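Local coordinates for protein L-ribulose 3-epimerase (Mesorhizobium loti, PDB 3VYL) that catalyses the epimerisation of ketoses at C3, interconverting L-ribulose efficiently and other ketoses less so, in a TIM barrel that holds a manganese ion, at residues Ala128-Val133 with Val142-Glu147; Gln90-Thr95 with Ala134-Ala139; Gln162-Ile167 with Ala199-Tyr204. All blocks are in the same frame, centred on the assembly; numbering follows the deposited sequence.

How the contacts relate
All three contacts belong to one TIM barrel: contact 2 lies within its helical layer, while contacts 1 and 3 join that layer to the barrel strands or their approach. Contact 1 joins helix 120-139 to strand 143-147, and contact 2 joins the same helix to the preceding one, 78-98; their centres are about 9 Å apart, and V142 N meets A137 O in a probable hydrogen bond. Their segments alternate along the chain; contact 3 follows both, about 11 Å from contact 1 between centres, with L146 and L130 packing on F166, and about 19 Å from contact 2. Together they follow the shell round a barrel whose strands carry the manganese ligands at or just past their C-terminal ends.

Contact 1: residues Ala128-Val133 with Val142-Glu147; sequences AALAKV and VTLNLE. With MN (manganese (II) ion), chain I.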
loop_
_atom_site.group_PDB
_atom_site.type_symbol
_atom_site.label_atom_id
_atom_site.label_comp_id
_atom_site.label_asym_id
_atom_site.label_seq_id
_atom_site.Cartn_x
_atom_site.Cartn_y
_atom_site.Cartn_z
ATOM N N ALA A 128 26.784 27.777 9.657
ATOM C CA ALA A 128 27.391 28.842 10.461
ATOM C C ALA A 128 26.436 30.009 10.641
ATOM O O ALA A 128 26.249 30.495 11.757
ATOM C CB ALA A 128 28.707 29.300 9.853
ATOM N N ALA A 129 25.798 30.428 9.554
ATOM C CA ALA A 129 24.901 31.572 9.602
ATOM C C ALA A 129 23.632 31.283 10.390
ATOM O O ALA A 129 23.198 32.114 11.206
ATOM C CB ALA A 129 24.565 32.056 8.201
ATOM N N LEU A 130 23.038 30.112 10.153
ATOM C CA LEU A 130 21.785 29.756 10.829
ATOM C C LEU A 130 21.977 29.499 12.324
ATOM O O LEU A 130 21.101 29.836 13.127
ATOM C CB LEU A 130 21.082 28.583 10.139
ATOM C CG LEU A 130 20.243 28.947 8.907
ATOM C CD1 LEU A 130 19.929 27.698 8.102
ATOM C CD2 LEU A 130 18.963 29.691 9.268
ATOM N N ALA A 131 23.133 28.937 12.690
ATOM C CA ALA A 131 23.548 28.861 14.094
ATOM C C ALA A 131 23.361 30.207 14.816
ATOM O O ALA A 131 22.933 30.239 15.973
ATOM C CB ALA A 131 24.996 28.394 14.199
ATOM N N LYS A 132 23.667 31.307 14.125
ATOM C CA LYS A 132 23.545 32.642 14.713
ATOM C C LYS A 132 22.111 33.159 14.724
ATOM O O LYS A 132 21.649 33.727 15.721
ATOM C CB LYS A 132 24.450 33.640 13.992
ATOM C CG LYS A 132 25.932 33.428 14.259
ATOM C CD LYS A 132 26.690 34.748 14.214
ATOM C CE LYS A 132 26.876 35.273 12.797
ATOM N NZ LYS A 132 27.732 34.371 11.972
ATOM N N VAL A 133 21.409 32.962 13.613
ATOM C CA VAL A 133 20.055 33.469 13.464
ATOM C C VAL A 133 19.107 32.748 14.423
ATOM O O VAL A 133 18.056 33.289 14.804
ATOM C CB VAL A 133 19.585 33.335 12.004
ATOM C CG1 VAL A 133 18.204 33.939 11.815
ATOM C CG2 VAL A 133 20.588 34.000 11.069
ATOM N N VAL A 142 10.957 32.143 19.517
ATOM C CA VAL A 142 10.570 31.409 18.305
ATOM C C VAL A 142 11.603 30.373 17.871
ATOM O O VAL A 142 12.809 30.570 18.003
ATOM C CB VAL A 142 10.227 32.330 17.094
ATOM C CG1 VAL A 142 9.085 33.291 17.420
ATOM C CG2 VAL A 142 11.453 33.062 16.573
ATOM N N THR A 143 11.108 29.265 17.338
ATOM C CA THR A 143 11.970 28.187 16.843
ATOM C C THR A 143 12.240 28.356 15.346
ATOM O O THR A 143 11.426 28.944 14.633
ATOM C CB THR A 143 11.285 26.837 17.075
ATOM O OG1 THR A 143 9.950 26.893 16.540
ATOM C CG2 THR A 143 11.207 26.540 18.568
ATOM N N LEU A 144 13.386 27.878 14.878
ATOM C CA LEU A 144 13.637 27.790 13.436
ATOM C C LEU A 144 13.440 26.345 12.948
ATOM O O LEU A 144 14.118 25.415 13.409
ATOM C CB LEU A 144 15.048 28.271 13.063
ATOM C CG LEU A 144 15.593 29.703 13.233
ATOM C CD1 LEU A 144 16.988 29.791 12.623
ATOM C CD2 LEU A 144 14.692 30.795 12.664
ATOM N N ASN A 145 12.512 26.161 12.016
ATOM C CA ASN A 145 12.268 24.847 11.431
ATOM C C ASN A 145 12.642 24.827 9.962
ATOM O O ASN A 145 11.991 25.462 9.131
ATOM C CB ASN A 145 10.816 24.426 11.634
ATOM C CG ASN A 145 10.308 24.773 13.014
ATOM O OD1 ASN A 145 10.039 25.940 13.304
ATOM N ND2 ASN A 145 10.192 23.766 13.882
ATOM N N LEU A 146 13.710 24.093 9.669
ATOM C CA LEU A 146 14.288 23.996 8.340
ATOM C C LEU A 146 13.465 23.103 7.415
ATOM O O LEU A 146 13.409 21.891 7.648
ATOM C CB LEU A 146 15.692 23.424 8.475
ATOM C CG LEU A 146 16.889 24.371 8.539
ATOM C CD1 LEU A 146 16.656 25.610 9.395
ATOM C CD2 LEU A 146 18.112 23.599 8.996
ATOM N N GLU A 147 12.823 23.676 6.382
ATOM C CA GLU A 147 12.051 22.836 5.452
ATOM C C GLU A 147 12.963 22.054 4.544
ATOM O O GLU A 147 13.903 22.590 3.947
ATOM C CB GLU A 147 10.972 23.569 4.639
ATOM C CG GLU A 147 9.926 22.596 4.080
ATOM C CD GLU A 147 8.750 23.237 3.347
ATOM O OE1 GLU A 147 8.644 24.473 3.301
ATOM O OE2 GLU A 147 7.907 22.493 2.804
HETATM MN MN MN I . 5.863 22.798 2.430
HETATM O O HOH W 1 6.528 24.150 0.601
#
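L130 and L144 meet through their methyl ends, L130 CD2 lying 3.9 Å from L144 CD1, with one side chain set at a slant to the other. The other branch of L130 serves a second partner: its CD1 is 4.1 Å from L146 CD1, and here the side chains lie alongside, pointing in opposite senses. The CB of L130 points toward the strand, and CG, anti to the carbonyl carbon (chi1 -82°), places CD1 and CD2 beside L146 and L144. A branched leucine suits this place, since one methyl can be given to each of two strand residues. V133, one turn nearer the end of the helix, is shorter and touches more with its backbone: L144 CD1 lies 4.1 Å from V133 C, whereas V133 CG1 is 4.4 Å from the same methyl.

Strand alternation gives the two sides different work. L144 and L146 face the helix, while E147 points to the barrel interior, where the manganese lies. Its CG is anti to the backbone N, chi1 -161°, and the extended chain carries E147 OE2 to the manganese ion, 2.1 Å away; D180, H206, E241 and a water complete the ligands seen. The axes of the helix and strand segments run roughly antiparallel, at 149°, with a closest approach of 10.3 Å, as expected within a beta-alpha-beta unit of a TIM barrel, whose apolar outer face backs a metal site inside.

Contact 2: residues Gln90-Thr95 with Ala134-Ala139; sequences QTIALT and AETAKA
I92 packs against A137 and T136 by apolar contact alone, with no hydrogen bond passing between the two helices. The end of the isoleucine does most of the touching: I92 CD1 lies 3.7 Å from A137 CB, and I92 CG2 comes within 4.0 Å of A137 CA. The same CD1 also meets the methyl of the threonine, T136 CG2, at 4.1 Å. The first torsion of I92 (chi1 -68°) places CG1 beside the backbone N, and the extended chi2 (173°) carries CD1 on to A137 and T136. Alanine suits the facing position because its single methyl lets the backbones come close, the CA atoms of I92 and A137 being 6.2 Å apart. These are consecutive helices of the TIM barrel's outer layer, 78-98 and 120-139, and A134 and A137 also rest on L144 of the strand beneath.

Hydrogen bonds act within the helices. T95 OG1 donates to T91 O at 2.9 Å, and T95 N reaches that oxygen from the opposite face of the carbonyl plane, so one carbonyl serves two donors. This satisfies the threonine hydroxyl where its side chain packs on I63 and V103 of the barrel strands.

Charge is kept to the outside: K138, turned away from helix 78-98, forms a salt bridge with D173.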
loop_
_atom_site.group_PDB
_atom_site.type_symbol
_atom_site.label_atom_id
_atom_site.label_comp_id
_atom_site.label_asym_id
_atom_site.label_seq_id
_atom_site.Cartn_x
_atom_site.Cartn_y
_atom_site.Cartn_z
ATOM N N GLN A 90 14.066 39.806 9.924
ATOM C CA GLN A 90 12.798 40.503 9.773
ATOM C C GLN A 90 11.627 39.540 9.958
ATOM O O GLN A 90 10.667 39.846 10.660
ATOM C CB GLN A 90 12.744 41.193 8.411
ATOM C CG GLN A 90 11.869 42.437 8.377
ATOM C CD GLN A 90 12.003 43.211 7.073
ATOM O OE1 GLN A 90 13.006 43.088 6.360
ATOM N NE2 GLN A 90 10.990 44.016 6.756
ATOM N N THR A 91 11.732 38.364 9.345
ATOM C CA THR A 91 10.708 37.318 9.445
ATOM C C THR A 91 10.470 36.871 10.890
ATOM O O THR A 91 9.335 36.585 11.287
ATOM C CB THR A 91 11.075 36.095 8.572
ATOM O OG1 THR A 91 11.440 36.537 7.258
ATOM C CG2 THR A 91 9.898 35.115 8.466
ATOM N N ILE A 92 11.555 36.808 11.662
ATOM C CA ILE A 92 11.476 36.476 13.082
ATOM C C ILE A 92 10.627 37.515 13.826
ATOM O O ILE A 92 9.610 37.167 14.446
ATOM C CB ILE A 92 12.874 36.345 13.705
ATOM C CG1 ILE A 92 13.584 35.115 13.131
ATOM C CG2 ILE A 92 12.772 36.259 15.218
ATOM C CD1 ILE A 92 15.029 34.968 13.551
ATOM N N ALA A 93 11.025 38.784 13.726
ATOM C CA ALA A 93 10.290 39.886 14.346
ATOM C C ALA A 93 8.825 39.923 13.905
ATOM O O ALA A 93 7.935 40.234 14.708
ATOM C CB ALA A 93 10.975 41.216 14.071
ATOM N N LEU A 94 8.567 39.593 12.642
ATOM C CA LEU A 94 7.183 39.443 12.193
ATOM C C LEU A 94 6.434 38.350 12.981
ATOM O O LEU A 94 5.351 38.599 13.509
ATOM C CB LEU A 94 7.115 39.188 10.684
ATOM C CG LEU A 94 5.712 39.013 10.092
ATOM C CD1 LEU A 94 4.963 40.336 10.042
ATOM C CD2 LEU A 94 5.783 38.404 8.702
ATOM N N THR A 95 7.022 37.155 13.065
ATOM C CA THR A 95 6.420 36.014 13.776
ATOM C C THR A 95 6.140 36.391 15.232
ATOM O O THR A 95 5.006 36.272 15.713
ATOM C CB THR A 95 7.338 34.764 13.727
ATOM O OG1 THR A 95 7.635 34.434 12.364
ATOM C CG2 THR A 95 6.689 33.561 14.414
ATOM N N ALA A 134 19.497 31.535 14.823
ATOM C CA ALA A 134 18.753 30.751 15.814
ATOM C C ALA A 134 18.774 31.401 17.195
ATOM O O ALA A 134 17.770 31.371 17.919
ATOM C CB ALA A 134 19.299 29.334 15.884
ATOM N N GLU A 135 19.914 31.990 17.554
ATOM C CA GLU A 135 20.011 32.754 18.802
ATOM C C GLU A 135 19.056 33.942 18.795
ATOM O O GLU A 135 18.338 34.167 19.779
ATOM C CB GLU A 135 21.449 33.207 19.090
ATOM C CG GLU A 135 22.455 32.078 19.316
ATOM C CD GLU A 135 21.938 30.981 20.245
ATOM O OE1 GLU A 135 21.386 31.300 21.332
ATOM O OE2 GLU A 135 22.090 29.791 19.885
ATOM N N THR A 136 19.030 34.680 17.680
ATOM C CA THR A 136 18.101 35.798 17.512
ATOM C C THR A 136 16.682 35.290 17.687
ATOM O O THR A 136 15.863 35.919 18.367
ATOM C CB THR A 136 18.218 36.445 16.118
ATOM O OG1 THR A 136 19.510 37.039 15.961
ATOM C CG2 THR A 136 17.142 37.510 15.917
ATOM N N ALA A 137 16.404 34.142 17.076
ATOM C CA ALA A 137 15.080 33.538 17.129
ATOM C C ALA A 137 14.700 33.131 18.560
ATOM O O ALA A 137 13.571 33.389 19.010
ATOM C CB ALA A 137 15.006 32.349 16.175
ATOM N N LYS A 138 15.643 32.516 19.273
ATOM C CA LYS A 138 15.403 32.109 20.661
ATOM C C LYS A 138 14.966 33.311 21.501
ATOM O O LYS A 138 13.892 33.291 22.111
ATOM C CB LYS A 138 16.646 31.445 21.274
ATOM C CG LYS A 138 16.343 30.597 22.502
ATOM C CD LYS A 138 17.595 30.213 23.276
ATOM C CE LYS A 138 18.326 29.041 22.635
ATOM N NZ LYS A 138 19.200 28.321 23.603
ATOM N N ALA A 139 15.803 34.353 21.492
ATOM C CA ALA A 139 15.516 35.615 22.179
ATOM C C ALA A 139 14.122 36.143 21.862
ATOM O O ALA A 139 13.444 36.682 22.744
ATOM C CB ALA A 139 16.573 36.658 21.861
#

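Contact 3: residues Gln162-Ile167 with Ala199-Tyr204; sequences QGLAFI and AGKIGY
K201 lies against L164 and I167 with its aliphatic chain; van der Waals contact of the lysine methylenes joins the two segments, with no hydrogen bond between them. Near its root, K201 CB is 3.7 Å from L164 CD1, and K201 CG is 4.0 Å from that methyl; the leucine comes in askew to the lysine chain. Farther out, K201 CE comes to 3.5 Å from I167 CG2, the two side chains being side by side but oppositely directed. The lysine can serve both because a bend at chi2 (-68°) followed by an extended chi3 lays its methylenes beside the helix, while the bend at chi4 sets only where NZ points. A long side chain of this kind suits a partly exposed edge: its methylenes cover leucine and isoleucine, and the charged amino group is carried at the far end. I167, buried, uses its branch methyl CG2, which stands anti to the backbone N, while L164 brings CD1 nearer than the direction of its CB would suggest.

Within the helix, F166 N donates a backbone hydrogen bond to Q162 O at 2.8 Å. K201 instead pairs through its backbone with L177 of the neighbouring strand, 175-180. Just before K201, G200 has a positive phi of 67°, a conformation that glycine takes readily as the chain turns into the strand. Q162 NE2 hydrogen-bonds to H295 O of the second subunit.

Helix 160-170 rests on strand 175-180, where L164 and I167 touch L177; K201, just ahead of strand 202-207, reaches back to the helix, and on its flank F166 meets W123 of helix 120-139 edge-to-face.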
loop_
_atom_site.group_PDB
_atom_site.type_symbol
_atom_site.label_atom_id
_atom_site.label_comp_id
_atom_site.label_asym_id
_atom_site.label_seq_id
_atom_site.Cartn_x
_atom_site.Cartn_y
_atom_site.Cartn_z
ATOM N N GLN A 162 19.761 14.428 5.828
ATOM C CA GLN A 162 20.595 15.605 5.516
ATOM C C GLN A 162 20.348 16.705 6.532
ATOM O O GLN A 162 21.281 17.392 6.954
ATOM C CB GLN A 162 20.306 16.159 4.119
ATOM C CG GLN A 162 21.163 15.600 2.998
ATOM C CD GLN A 162 20.567 15.858 1.621
ATOM O OE1 GLN A 162 19.351 16.019 1.474
ATOM N NE2 GLN A 162 21.420 15.893 0.605
ATOM N N GLY A 163 19.086 16.864 6.914
ATOM C CA GLY A 163 18.697 17.904 7.851
ATOM C C GLY A 163 19.297 17.631 9.207
ATOM O O GLY A 163 19.937 18.504 9.784
ATOM N N LEU A 164 19.089 16.406 9.696
ATOM C CA LEU A 164 19.668 15.912 10.950
ATOM C C LEU A 164 21.161 16.210 11.048
ATOM O O LEU A 164 21.607 16.811 12.019
ATOM C CB LEU A 164 19.415 14.412 11.075
ATOM C CG LEU A 164 18.270 13.835 11.916
ATOM C CD1 LEU A 164 17.248 14.863 12.389
ATOM C CD2 LEU A 164 17.588 12.702 11.166
ATOM N N ALA A 165 21.915 15.808 10.030
ATOM C CA ALA A 165 23.342 16.092 9.932
ATOM C C ALA A 165 23.602 17.585 9.917
ATOM O O ALA A 165 24.473 18.085 10.638
ATOM C CB ALA A 165 23.925 15.461 8.677
ATOM N N PHE A 166 22.848 18.296 9.083
ATOM C CA PHE A 166 22.982 19.739 8.991
ATOM C C PHE A 166 22.768 20.394 10.357
ATOM O O PHE A 166 23.601 21.182 10.790
ATOM C CB PHE A 166 22.020 20.310 7.954
ATOM C CG PHE A 166 22.170 21.781 7.742
ATOM C CD1 PHE A 166 23.116 22.275 6.843
ATOM C CD2 PHE A 166 21.373 22.679 8.440
ATOM C CE1 PHE A 166 23.255 23.638 6.637
ATOM C CE2 PHE A 166 21.507 24.040 8.237
ATOM C CZ PHE A 166 22.452 24.515 7.335
ATOM N N ILE A 167 21.661 20.058 11.021
ATOM C CA ILE A 167 21.368 20.562 12.357
ATOM C C ILE A 167 22.523 20.260 13.312
ATOM O O ILE A 167 22.995 21.148 14.034
ATOM C CB ILE A 167 20.061 19.974 12.909
ATOM C CG1 ILE A 167 18.864 20.558 12.149
ATOM C CG2 ILE A 167 19.952 20.257 14.402
ATOM C CD1 ILE A 167 17.516 20.045 12.604
ATOM N N ALA A 199 12.827 11.435 14.767
ATOM C CA ALA A 199 12.167 11.584 16.070
ATOM C C ALA A 199 12.847 12.592 16.991
ATOM O O ALA A 199 14.076 12.576 17.153
ATOM C CB ALA A 199 12.071 10.239 16.761
ATOM N N GLY A 200 12.038 13.473 17.575
ATOM C CA GLY A 200 12.525 14.519 18.477
ATOM C C GLY A 200 13.381 15.597 17.825
ATOM O O GLY A 200 14.080 16.352 18.503
ATOM N N LYS A 201 13.347 15.660 16.504
ATOM C CA LYS A 201 13.986 16.753 15.797
ATOM C C LYS A 201 13.014 17.376 14.793
ATOM O O LYS A 201 13.399 18.202 13.979
ATOM C CB LYS A 201 15.293 16.289 15.135
ATOM C CG LYS A 201 16.540 16.404 16.013
ATOM C CD LYS A 201 16.907 17.865 16.281
ATOM C CE LYS A 201 18.386 18.061 16.589
ATOM N NZ LYS A 201 18.720 17.951 18.035
ATOM N N ILE A 202 11.745 16.974 14.873
ATOM C CA ILE A 202 10.718 17.504 13.992
ATOM C C ILE A 202 9.956 18.641 14.659
ATOM O O ILE A 202 9.247 18.427 15.642
ATOM C CB ILE A 202 9.704 16.429 13.539
ATOM C CG1 ILE A 202 10.416 15.194 12.983
ATOM C CG2 ILE A 202 8.770 17.013 12.487
ATOM C CD1 ILE A 202 9.515 13.985 12.813
ATOM N N GLY A 203 10.070 19.833 14.084
ATOM C CA GLY A 203 9.392 21.014 14.602
ATOM C C GLY A 203 8.080 21.369 13.931
ATOM O O GLY A 203 7.242 22.060 14.520
ATOM N N TYR A 204 7.885 20.905 12.701
ATOM C CA TYR A 204 6.683 21.270 11.950
ATOM C C TYR A 204 6.462 20.309 10.777
ATOM O O TYR A 204 7.425 19.756 10.225
ATOM C CB TYR A 204 6.828 22.720 11.466
ATOM C CG TYR A 204 5.569 23.434 11.027
ATOM C CD1 TYR A 204 5.552 24.146 9.828
ATOM C CD2 TYR A 204 4.410 23.429 11.813
ATOM C CE1 TYR A 204 4.420 24.825 9.410
ATOM C CE2 TYR A 204 3.269 24.097 11.399
ATOM C CZ TYR A 204 3.281 24.800 10.195
ATOM O OH TYR A 204 2.154 25.470 9.754
#